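Local coordinates for glyoxylate-induced Protein (Pseudomonas aeruginosa, PDB 1SQ4) that is of unknown function but, as a double beta-barrel cupin protein, may act as a ureidoglycine aminohydrolase, at residues L20-M25 and V32-V37; A223-N228 and F258-Y263. All blocks are in the same frame, centred on the assembly; numbering follows the deposited sequence.

From the N terminus, contact 1 closes first: residues 20-25 turn back through a short hairpin onto residues 32-37. Contact 2 opens and closes much later, joining 223-228 to 258-263 across 29 intervening residues, so the two are in series and neither nests within nor crosses the other. Strand 30-33 lies beside strand 239-244 in the same antiparallel sheet that holds strand 258-265, which places the N-terminal hairpin at the margin of the C-terminal cupin barrel. Strand 222-227 belongs to the facing sheet. The contacts meet directly where Val-32 CG2 packs on Leu-227 CD1 at 3.7 Å, with their centres about 15 Å apart.

Contact 1: residues L20-M25 and V32-V37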
loop_
_atom_site.group_PDB
_atom_site.type_symbol
_atom_site.label_atom_id
_atom_site.label_comp_id
_atom_site.label_asym_id
_atom_site.label_seq_id
_atom_site.Cartn_x
_atom_site.Cartn_y
_atom_site.Cartn_z
ATOM N N LEU A 20 6.354 20.511 9.553
ATOM C CA LEU A 20 5.564 20.107 8.402
ATOM C C LEU A 20 6.419 19.273 7.442
ATOM O O LEU A 20 7.640 19.455 7.356
ATOM C CB LEU A 20 4.988 21.349 7.699
ATOM C CG LEU A 20 5.839 22.625 7.653
ATOM C CD1 LEU A 20 7.183 22.338 7.000
ATOM C CD2 LEU A 20 5.094 23.707 6.888
ATOM N N THR A 21 5.763 18.348 6.743
ATOM C CA THR A 21 6.422 17.460 5.789
ATOM C C THR A 21 6.670 18.169 4.455
ATOM O O THR A 21 7.381 19.176 4.413
ATOM C CB THR A 21 5.579 16.172 5.559
ATOM O OG1 THR A 21 4.192 16.513 5.403
ATOM C CG2 THR A 21 5.730 15.215 6.744
ATOM N N ASP A 22 6.099 17.663 3.365
ATOM C CA ASP A 22 6.316 18.298 2.070
ATOM C C ASP A 22 5.421 17.728 0.979
ATOM O O ASP A 22 5.124 16.535 0.955
ATOM C CB ASP A 22 7.796 18.170 1.670
ATOM C CG ASP A 22 8.192 19.133 0.559
ATOM O OD1 ASP A 22 7.733 20.308 0.573
ATOM O OD2 ASP A 22 8.986 18.717 -0.319
ATOM N N ARG A 23 5.000 18.600 0.072
ATOM C CA ARG A 23 4.121 18.203 -1.013
ATOM C C ARG A 23 4.812 17.504 -2.183
ATOM O O ARG A 23 4.168 17.193 -3.183
ATOM C CB ARG A 23 3.335 19.429 -1.496
ATOM C CG ARG A 23 2.316 19.923 -0.478
ATOM C CD ARG A 23 1.486 21.068 -1.016
ATOM N NE ARG A 23 2.318 22.224 -1.319
ATOM C CZ ARG A 23 2.683 22.586 -2.542
ATOM N NH1 ARG A 23 2.281 21.886 -3.590
ATOM N NH2 ARG A 23 3.465 23.642 -2.714
ATOM N N ALA A 24 6.115 17.253 -2.049
ATOM C CA ALA A 24 6.898 16.576 -3.093
ATOM C C ALA A 24 6.380 15.157 -3.298
ATOM O O ALA A 24 6.236 14.392 -2.350
ATOM C CB ALA A 24 8.374 16.537 -2.712
HETATM N N MSE A 25 6.110 14.808 -4.544
HETATM C CA MSE A 25 5.590 13.495 -4.844
HETATM C C MSE A 25 6.311 12.821 -5.997
HETATM O O MSE A 25 6.871 13.476 -6.876
HETATM C CB MSE A 25 4.095 13.592 -5.153
HETATM C CG MSE A 25 3.182 13.396 -3.946
HETATM SE SE MSE A 25 3.276 11.574 -3.211
HETATM C CE MSE A 25 4.583 11.876 -1.806
ATOM N N VAL A 32 5.391 15.668 -8.462
ATOM C CA VAL A 32 5.117 17.053 -8.102
ATOM C C VAL A 32 6.321 17.581 -7.365
ATOM O O VAL A 32 6.785 16.960 -6.412
ATOM C CB VAL A 32 3.943 17.213 -7.129
ATOM C CG1 VAL A 32 3.681 18.685 -6.915
ATOM C CG2 VAL A 32 2.705 16.507 -7.639
ATOM N N ILE A 33 6.825 18.728 -7.797
ATOM C CA ILE A 33 7.984 19.339 -7.151
ATOM C C ILE A 33 7.647 20.750 -6.672
ATOM O O ILE A 33 7.438 21.663 -7.480
ATOM C CB ILE A 33 9.162 19.439 -8.114
ATOM C CG1 ILE A 33 9.325 18.125 -8.858
ATOM C CG2 ILE A 33 10.441 19.754 -7.337
ATOM C CD1 ILE A 33 10.326 18.250 -9.955
ATOM N N PRO A 34 7.583 20.943 -5.348
ATOM C CA PRO A 34 7.274 22.224 -4.706
ATOM C C PRO A 34 8.314 23.286 -4.963
ATOM O O PRO A 34 9.478 22.985 -5.225
ATOM C CB PRO A 34 7.226 21.870 -3.227
ATOM C CG PRO A 34 6.773 20.478 -3.241
ATOM C CD PRO A 34 7.606 19.873 -4.346
ATOM N N LYS A 35 7.892 24.535 -4.853
ATOM C CA LYS A 35 8.801 25.643 -5.061
ATOM C C LYS A 35 9.893 25.682 -3.993
ATOM O O LYS A 35 10.959 26.233 -4.232
ATOM C CB LYS A 35 8.024 26.962 -5.074
ATOM C CG LYS A 35 7.193 27.206 -3.838
ATOM C CD LYS A 35 6.221 28.320 -4.106
ATOM C CE LYS A 35 6.511 29.501 -3.236
ATOM N NZ LYS A 35 6.299 29.100 -1.833
ATOM N N GLY A 36 9.630 25.082 -2.832
ATOM C CA GLY A 36 10.596 25.080 -1.740
ATOM C C GLY A 36 11.897 24.339 -1.995
ATOM O O GLY A 36 12.790 24.305 -1.152
ATOM N N VAL A 37 12.013 23.744 -3.167
ATOM C CA VAL A 37 13.215 23.016 -3.497
ATOM C C VAL A 37 14.311 23.981 -3.936
ATOM O O VAL A 37 15.496 23.796 -3.622
ATOM C CB VAL A 37 12.925 22.030 -4.622
ATOM C CG1 VAL A 37 14.112 21.127 -4.847
ATOM C CG2 VAL A 37 11.694 21.232 -4.271
#
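Met-25, a selenomethionine, and Val-32 face each other as an antiparallel hydrogen-bonded pair, their CA atoms 4.8 Å apart. Met-25 N donates to Val-32 O at 2.9 Å with an N-H...O angle of 167°, so this bond is nearly straight. The return bond, Val-32 N to Met-25 O at 3.1 Å, is more bent, at 142°. Val-32 O also receives a CA-H...O contact from Ala-24 CA, so two successive residues of 20-25 approach one oxygen. Away from this pair 20-24 has no regular structure, and 32-37 leaves its strand after Ile-33 and ends in a 3-10 turn at 35-37; here side chains take over.

The ring of Pro-34 lies against 22-24. Its CG rests against the backbone of 23-24, 3.5 Å from Ala-24 N, while its CD meets Ala-24 CB at 3.8 Å. Arg-23 slides past the proline in the opposite direction; its chain bends at chi3 (-63°), which brings the guanidinium round so that Pro-34 CB lies over one face. The guanidinium finds its charged partner outside the two segments: Arg-23 NH2 forms a salt bridge with Asp-238, whose other carboxylate oxygen accepts from Lys-35 N. One acid thus ties both segments to the start of strand 239-244. On the sheet face shared by Met-25 and Val-32, Met-25 CB touches Val-32 CG2 at 4.1 Å before the selenomethionine chain turns away.

Pro-247 of a second subunit packs on Ala-24, and Phe-245 of the same neighbouring subunit on Ile-33. With strands 25-26 and 30-33 adjacent and antiparallel, and Ile-33 bonded through its backbone to Phe-239, the geometry is that of a beta-hairpin added to the edge of a cupin beta-sheet.

Contact 2: residues A223-N228 and F258-Y263; sequences AVYRLN and FRYLLY
Ala-223 lays its CB squarely over the ring of Phe-258, 3.6 Å from the centroid and only 3° off the ring normal, a CH-pi contact over the face. Both strands belong to a cupin domain, and the contact spans the interior of its barrel: 222-227 lies in one antiparallel sheet and 258-265 in the sheet facing it. Backbone evidence agrees with sheet-to-sheet packing, since the nearest CA atoms, those of Ala-223 and Phe-258, are still 7.0 Å apart and no backbone hydrogen bond joins the segments. Side chains alone make the connection.

The methyl is almost equidistant from all six ring carbons, as expected for a group centred over the face. Phe-258 reaches this place because CG is anti to its backbone N (chi1 170°), and its side chain also touches Val-234 and Cys-250 on the sheet of Ala-223 and Val-218 on its own sheet, so neighbours from both sheets surround it.

Two residues further along each strand, Tyr-225 and Tyr-260 point inward and cross at about a right angle, their ring planes inclined at 79°. The pairing is oblique, with Tyr-225 CE1 and Tyr-260 CE1 in apolar contact at 3.9 Å. Phe-258 CZ lies in plane at the edge of the Tyr-260 ring. Leu-216, on strand 212-220, touches both tyrosines.

All four contacting residues are buried, so the phenol groups need partners inside the barrel. Tyr-225 OH is gripped by two hydrogen bonds, one with Gln-248 OE1 and one donated by Tyr-260 OH, which lies near the plane of the Tyr-225 ring at its edge, 2.8 Å from Tyr-225 OH.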
loop_
_atom_site.group_PDB
_atom_site.type_symbol
_atom_site.label_atom_id
_atom_site.label_comp_id
_atom_site.label_asym_id
_atom_site.label_seq_id
_atom_site.Cartn_x
_atom_site.Cartn_y
_atom_site.Cartn_z
ATOM N N ALA A 223 -4.423 26.121 -7.124
ATOM C CA ALA A 223 -5.553 25.300 -7.531
ATOM C C ALA A 223 -5.402 23.887 -7.005
ATOM O O ALA A 223 -4.352 23.509 -6.491
ATOM C CB ALA A 223 -5.670 25.291 -9.045
ATOM N N VAL A 224 -6.477 23.123 -7.097
ATOM C CA VAL A 224 -6.453 21.739 -6.674
ATOM C C VAL A 224 -6.444 20.992 -7.992
ATOM O O VAL A 224 -7.441 20.969 -8.713
ATOM C CB VAL A 224 -7.711 21.360 -5.864
ATOM C CG1 VAL A 224 -7.635 19.896 -5.423
ATOM C CG2 VAL A 224 -7.824 22.261 -4.651
ATOM N N TYR A 225 -5.295 20.415 -8.320
ATOM C CA TYR A 225 -5.130 19.697 -9.573
ATOM C C TYR A 225 -5.232 18.221 -9.296
ATOM O O TYR A 225 -4.788 17.732 -8.260
ATOM C CB TYR A 225 -3.757 19.997 -10.168
ATOM C CG TYR A 225 -3.675 19.956 -11.676
ATOM C CD1 TYR A 225 -4.105 21.039 -12.439
ATOM C CD2 TYR A 225 -3.107 18.865 -12.339
ATOM C CE1 TYR A 225 -3.965 21.045 -13.820
ATOM C CE2 TYR A 225 -2.965 18.861 -13.725
ATOM C CZ TYR A 225 -3.395 19.957 -14.455
ATOM O OH TYR A 225 -3.246 19.977 -15.816
ATOM N N ARG A 226 -5.808 17.508 -10.241
ATOM C CA ARG A 226 -5.970 16.077 -10.111
ATOM C C ARG A 226 -4.992 15.373 -11.050
ATOM O O ARG A 226 -5.122 15.470 -12.267
ATOM C CB ARG A 226 -7.412 15.726 -10.467
ATOM C CG ARG A 226 -7.732 14.253 -10.538
ATOM C CD ARG A 226 -7.754 13.650 -9.165
ATOM N NE ARG A 226 -8.313 12.300 -9.159
ATOM C CZ ARG A 226 -9.594 12.008 -9.363
ATOM N NH1 ARG A 226 -10.470 12.975 -9.597
ATOM N NH2 ARG A 226 -10.000 10.743 -9.315
ATOM N N LEU A 227 -4.000 14.688 -10.493
ATOM C CA LEU A 227 -3.036 13.950 -11.310
ATOM C C LEU A 227 -3.302 12.471 -11.073
ATOM O O LEU A 227 -3.000 11.940 -10.009
ATOM C CB LEU A 227 -1.604 14.291 -10.896
ATOM C CG LEU A 227 -1.206 15.770 -11.037
ATOM C CD1 LEU A 227 -0.034 16.088 -10.126
ATOM C CD2 LEU A 227 -0.881 16.084 -12.488
ATOM N N ASN A 228 -3.899 11.814 -12.058
ATOM C CA ASN A 228 -4.200 10.395 -11.954
ATOM C C ASN A 228 -4.806 9.946 -10.621
ATOM O O ASN A 228 -4.099 9.420 -9.768
ATOM C CB ASN A 228 -2.920 9.592 -12.216
ATOM C CG ASN A 228 -3.127 8.097 -12.068
ATOM O OD1 ASN A 228 -4.073 7.536 -12.616
ATOM N ND2 ASN A 228 -2.240 7.445 -11.337
ATOM N N PHE A 258 -5.264 31.371 -12.619
ATOM C CA PHE A 258 -4.343 30.264 -12.346
ATOM C C PHE A 258 -3.750 29.835 -13.671
ATOM O O PHE A 258 -4.485 29.434 -14.567
ATOM C CB PHE A 258 -5.091 29.080 -11.730
ATOM C CG PHE A 258 -4.271 27.828 -11.649
ATOM C CD1 PHE A 258 -3.162 27.758 -10.810
ATOM C CD2 PHE A 258 -4.597 26.716 -12.418
ATOM C CE1 PHE A 258 -2.388 26.596 -10.740
ATOM C CE2 PHE A 258 -3.830 25.551 -12.354
ATOM C CZ PHE A 258 -2.722 25.492 -11.511
ATOM N N ARG A 259 -2.435 29.898 -13.815
ATOM C CA ARG A 259 -1.874 29.519 -15.099
ATOM C C ARG A 259 -0.481 28.923 -15.032
ATOM O O ARG A 259 0.281 29.206 -14.116
ATOM C CB ARG A 259 -1.920 30.729 -16.054
ATOM C CG ARG A 259 -1.379 32.050 -15.491
ATOM C CD ARG A 259 -1.912 33.287 -16.244
ATOM N NE ARG A 259 -1.684 33.239 -17.689
ATOM C CZ ARG A 259 -0.906 34.084 -18.359
ATOM N NH1 ARG A 259 -0.271 35.053 -17.720
ATOM N NH2 ARG A 259 -0.755 33.957 -19.670
ATOM N N TYR A 260 -0.150 28.067 -15.989
ATOM C CA TYR A 260 1.159 27.470 -15.967
ATOM C C TYR A 260 1.796 27.316 -17.311
ATOM O O TYR A 260 1.126 27.142 -18.323
ATOM C CB TYR A 260 1.120 26.115 -15.274
ATOM C CG TYR A 260 0.082 25.159 -15.805
ATOM C CD1 TYR A 260 -1.050 24.846 -15.046
ATOM C CD2 TYR A 260 0.250 24.515 -17.036
ATOM C CE1 TYR A 260 -1.983 23.917 -15.491
ATOM C CE2 TYR A 260 -0.683 23.577 -17.489
ATOM C CZ TYR A 260 -1.791 23.286 -16.708
ATOM O OH TYR A 260 -2.708 22.347 -17.119
ATOM N N LEU A 261 3.115 27.396 -17.302
ATOM C CA LEU A 261 3.914 27.246 -18.501
ATOM C C LEU A 261 3.956 25.752 -18.805
ATOM O O LEU A 261 4.147 24.937 -17.906
ATOM C CB LEU A 261 5.317 27.773 -18.221
ATOM C CG LEU A 261 6.371 27.592 -19.297
ATOM C CD1 LEU A 261 6.127 28.567 -20.436
ATOM C CD2 LEU A 261 7.737 27.821 -18.681
ATOM N N LEU A 262 3.777 25.395 -20.069
ATOM C CA LEU A 262 3.782 23.995 -20.477
ATOM C C LEU A 262 4.629 23.771 -21.717
ATOM O O LEU A 262 4.573 24.549 -22.673
ATOM C CB LEU A 262 2.344 23.544 -20.755
ATOM C CG LEU A 262 2.088 22.129 -21.301
ATOM C CD1 LEU A 262 0.626 21.791 -21.101
ATOM C CD2 LEU A 262 2.462 22.026 -22.770
ATOM N N TYR A 263 5.403 22.694 -21.704
ATOM C CA TYR A 263 6.243 22.347 -22.846
ATOM C C TYR A 263 6.080 20.880 -23.200
ATOM O O TYR A 263 6.013 20.029 -22.316
ATOM C CB TYR A 263 7.718 22.679 -22.565
ATOM C CG TYR A 263 8.286 22.162 -21.256
ATOM C CD1 TYR A 263 8.913 20.921 -21.178
ATOM C CD2 TYR A 263 8.242 22.946 -20.104
ATOM C CE1 TYR A 263 9.495 20.478 -19.980
ATOM C CE2 TYR A 263 8.815 22.517 -18.904
ATOM C CZ TYR A 263 9.440 21.287 -18.845
ATOM O OH TYR A 263 10.019 20.884 -17.654
#